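Local coordinates for protein trichothecene 3-O-acetyltransferase (Gibberella zeae, PDB 2RKV) that transfers an acetyl group from acetyl coenzyme A to the 3-hydroxyl of trichothecene mycotoxins such as T-2 toxin and deoxynivalenol, at residues 250-255 / 330-335. Sequence-based numbering, arbitrary orientation.
With COA (coenzyme A), chain B.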
loop_
_atom_site.group_PDB
_atom_site.type_symbol
_atom_site.label_atom_id
_atom_site.label_comp_id
_atom_site.label_asym_id
_atom_site.label_seq_id
_atom_site.Cartn_x
_atom_site.Cartn_y
_atom_site.Cartn_z
ATOM N N LYS A 250 -2.872 -19.967 20.518
ATOM C CA LYS A 250 -3.122 -20.523 21.848
ATOM C C LYS A 250 -4.169 -19.760 22.648
ATOM O O LYS A 250 -4.657 -20.270 23.665
ATOM C CB LYS A 250 -1.835 -20.551 22.655
ATOM C CG LYS A 250 -0.909 -21.675 22.307
ATOM C CD LYS A 250 0.367 -21.494 23.102
ATOM C CE LYS A 250 1.287 -22.667 22.949
ATOM N NZ LYS A 250 2.653 -22.309 23.434
ATOM N N THR A 251 -4.508 -18.546 22.215
ATOM C CA THR A 251 -5.370 -17.671 23.016
ATOM C C THR A 251 -6.579 -17.105 22.259
ATOM O O THR A 251 -7.046 -16.005 22.553
ATOM C CB THR A 251 -4.555 -16.520 23.669
ATOM O OG1 THR A 251 -3.757 -15.856 22.676
ATOM C CG2 THR A 251 -3.639 -17.058 24.780
ATOM N N LEU A 252 -7.094 -17.866 21.299
ATOM C CA LEU A 252 -8.192 -17.392 20.462
ATOM C C LEU A 252 -9.527 -17.344 21.187
ATOM O O LEU A 252 -9.777 -18.149 22.092
ATOM C CB LEU A 252 -8.318 -18.270 19.218
ATOM C CG LEU A 252 -7.118 -18.202 18.275
ATOM C CD1 LEU A 252 -7.381 -19.055 17.064
ATOM C CD2 LEU A 252 -6.842 -16.759 17.871
ATOM N N ASP A 253 -10.379 -16.405 20.772
ATOM C CA ASP A 253 -11.786 -16.378 21.183
ATOM C C ASP A 253 -12.485 -17.666 20.752
ATOM O O ASP A 253 -12.090 -18.294 19.761
ATOM C CB ASP A 253 -12.513 -15.197 20.541
ATOM C CG ASP A 253 -12.185 -13.866 21.197
ATOM O OD1 ASP A 253 -11.345 -13.805 22.129
ATOM O OD2 ASP A 253 -12.791 -12.861 20.771
ATOM N N ALA A 254 -13.527 -18.049 21.488
ATOM C CA ALA A 254 -14.312 -19.248 21.181
ATOM C C ALA A 254 -14.925 -19.211 19.777
ATOM O O ALA A 254 -15.112 -20.249 19.145
ATOM C CB ALA A 254 -15.415 -19.440 22.235
ATOM N N SER A 255 -15.228 -18.007 19.294
ATOM C CA SER A 255 -15.876 -17.826 18.000
ATOM C C SER A 255 -14.897 -17.937 16.823
ATOM O O SER A 255 -15.317 -17.957 15.663
ATOM C CB SER A 255 -16.573 -16.462 17.958
ATOM O OG SER A 255 -15.617 -15.421 17.836
ATOM N N THR A 330 -6.867 -10.215 20.578
ATOM C CA THR A 330 -6.723 -9.091 19.644
ATOM C C THR A 330 -6.766 -9.588 18.195
ATOM O O THR A 330 -7.433 -8.987 17.338
ATOM C CB THR A 330 -5.443 -8.295 19.914
ATOM O OG1 THR A 330 -5.376 -7.959 21.312
ATOM C CG2 THR A 330 -5.447 -7.022 19.091
ATOM N N ALA A 331 -6.087 -10.702 17.932
ATOM C CA ALA A 331 -6.063 -11.276 16.581
ATOM C C ALA A 331 -7.460 -11.732 16.164
ATOM O O ALA A 331 -7.853 -11.584 15.002
ATOM C CB ALA A 331 -5.067 -12.426 16.492
ATOM N N SER A 332 -8.218 -12.264 17.127
ATOM C CA SER A 332 -9.606 -12.651 16.897
ATOM C C SER A 332 -10.481 -11.480 16.430
ATOM O O SER A 332 -11.334 -11.656 15.554
ATOM C CB SER A 332 -10.195 -13.314 18.148
ATOM O OG SER A 332 -9.565 -14.565 18.380
ATOM N N ARG A 333 -10.269 -10.291 17.007
ATOM C CA ARG A 333 -10.984 -9.085 16.557
ATOM C C ARG A 333 -10.780 -8.880 15.064
ATOM O O ARG A 333 -11.721 -8.588 14.335
ATOM C CB ARG A 333 -10.494 -7.830 17.277
ATOM C CG ARG A 333 -10.749 -7.811 18.774
ATOM C CD ARG A 333 -10.056 -6.628 19.422
ATOM N NE ARG A 333 -10.201 -6.659 20.882
ATOM C CZ ARG A 333 -11.229 -6.130 21.551
ATOM N NH1 ARG A 333 -12.224 -5.527 20.915
ATOM N NH2 ARG A 333 -11.259 -6.214 22.874
ATOM N N LEU A 334 -9.530 -9.007 14.625
ATOM C CA LEU A 334 -9.202 -8.753 13.225
ATOM C C LEU A 334 -9.826 -9.796 12.304
ATOM O O LEU A 334 -10.508 -9.454 11.340
ATOM C CB LEU A 334 -7.688 -8.659 13.025
ATOM C CG LEU A 334 -6.986 -7.601 13.892
ATOM C CD1 LEU A 334 -5.492 -7.567 13.604
ATOM C CD2 LEU A 334 -7.603 -6.209 13.731
ATOM N N ARG A 335 -9.605 -11.067 12.619
ATOM C CA ARG A 335 -10.108 -12.167 11.791
ATOM C C ARG A 335 -11.644 -12.178 11.690
ATOM O O ARG A 335 -12.190 -12.554 10.655
ATOM C CB ARG A 335 -9.541 -13.507 12.304
ATOM C CG ARG A 335 -10.012 -14.780 11.606
ATOM C CD ARG A 335 -9.757 -14.807 10.106
ATOM N NE ARG A 335 -8.417 -14.360 9.723
ATOM C CZ ARG A 335 -7.929 -14.468 8.487
ATOM N NH1 ARG A 335 -6.714 -14.014 8.203
ATOM N NH2 ARG A 335 -8.666 -15.026 7.535
HETATM N N1A COA B . -7.064 -23.779 9.306
HETATM C C2A COA B . -6.011 -23.016 9.768
HETATM N N3A COA B . -5.605 -21.894 9.073
HETATM C C4A COA B . -6.256 -21.551 7.930
HETATM C C5A COA B . -7.327 -22.307 7.451
HETATM C C6A COA B . -7.738 -23.441 8.148
HETATM N N6A COA B . -8.570 -24.313 7.570
HETATM N N7A COA B . -7.777 -21.728 6.309
HETATM C C8A COA B . -7.021 -20.632 6.058
HETATM N N9A COA B . -6.079 -20.513 7.053
HETATM C C1B COA B . -5.021 -19.499 7.155
HETATM C C2B COA B . -3.956 -19.775 6.115
HETATM O O2B COA B . -3.088 -20.789 6.531
HETATM C C3B COA B . -3.290 -18.422 6.029
HETATM O O3B COA B . -2.522 -18.219 7.176
HETATM P P3B COA B . -0.934 -18.161 7.103
HETATM O O7A COA B . -0.552 -17.072 6.123
HETATM O O8A COA B . -0.486 -19.522 6.636
HETATM O O9A COA B . -0.421 -17.880 8.488
HETATM C C4B COA B . -4.439 -17.471 6.224
HETATM O O4B COA B . -5.486 -18.194 6.856
HETATM C C5B COA B . -4.884 -16.891 4.905
HETATM O O5B COA B . -5.748 -15.889 5.336
HETATM P P1A COA B . -6.145 -14.682 4.380
HETATM O O1A COA B . -6.416 -15.188 2.965
HETATM O O2A COA B . -7.307 -13.939 4.997
HETATM O O3A COA B . -4.819 -13.807 4.201
HETATM P P2A COA B . -3.925 -13.147 5.343
HETATM O O4A COA B . -2.484 -13.504 5.060
HETATM O O5A COA B . -4.408 -13.445 6.733
HETATM O O6A COA B . -4.137 -11.592 5.072
HETATM C CBP COA B . -5.394 -9.635 4.591
HETATM C CCP COA B . -5.354 -10.939 5.384
HETATM C CDP COA B . -4.201 -8.763 4.991
HETATM C CEP COA B . -6.666 -8.869 4.948
HETATM C CAP COA B . -5.345 -10.007 3.102
HETATM O OAP COA B . -6.455 -10.806 2.740
HETATM C C9P COA B . -5.352 -8.801 2.221
HETATM O O9P COA B . -6.579 -8.273 1.807
HETATM N N8P COA B . -4.160 -8.321 1.894
HETATM C C7P COA B . -3.989 -7.137 1.090
HETATM C C6P COA B . -4.234 -5.887 1.923
HETATM C C5P COA B . -3.995 -4.722 1.010
HETATM O O5P COA B . -4.527 -4.700 -0.119
HETATM N N4P COA B . -3.201 -3.767 1.477
#
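Ser332 meets Leu252 and Asp253 through a hydroxyl that its first torsion (chi1 -68°) sets anti to its own carbonyl carbon; Asp253 (chi1 -76°) likewise holds CG beside its own N, which sets the carboxylate against Ser332 CB. Ser332 OG faces the loop and accepts the backbone N-H of Asp253; the N to OG distance is 3.1 Å and the N-H...O angle of 162° shows a nearly straight bond. The same OG is also hydrogen-bonded to Gly328 O, one turn back in the helix, so the buried hydroxyl links loop backbone to helix backbone. Leu252 lays CD2 against Ser332 OG at 3.5 Å, while the leucine also touches Val259. The carboxylate of Asp253 makes a different kind of contact. Its CG and OD2 each come within 3.7 Å of Ser332 CB, which is van der Waals packing against a methylene, and OD2 stays 6.7 Å from Arg333 NE, too far for an ion pair; that guanidinium pairs with Glu325 instead. A second tie between loop and helix comes from Thr251 OG1, which bonds to Gly328 N. Nearly one turn beyond Ser332, Arg335 bends at chi2 and chi3 toward coenzyme A. Arg335 NH2 (3.1 Å) and NH1 (3.3 Å) both donate to coenzyme A O2A, and NH1 adds a weak, strongly bent bond to O5A (2.8 Å) on the second phosphate. Asp263 forms a salt bridge with Arg335 NE, which probably steadies the group. The loop joining helices 238-249 and 261-277 thus packs on helix 327-335, whose last residue belongs to the coenzyme A pocket of this BAHD-superfamily acetyltransferase.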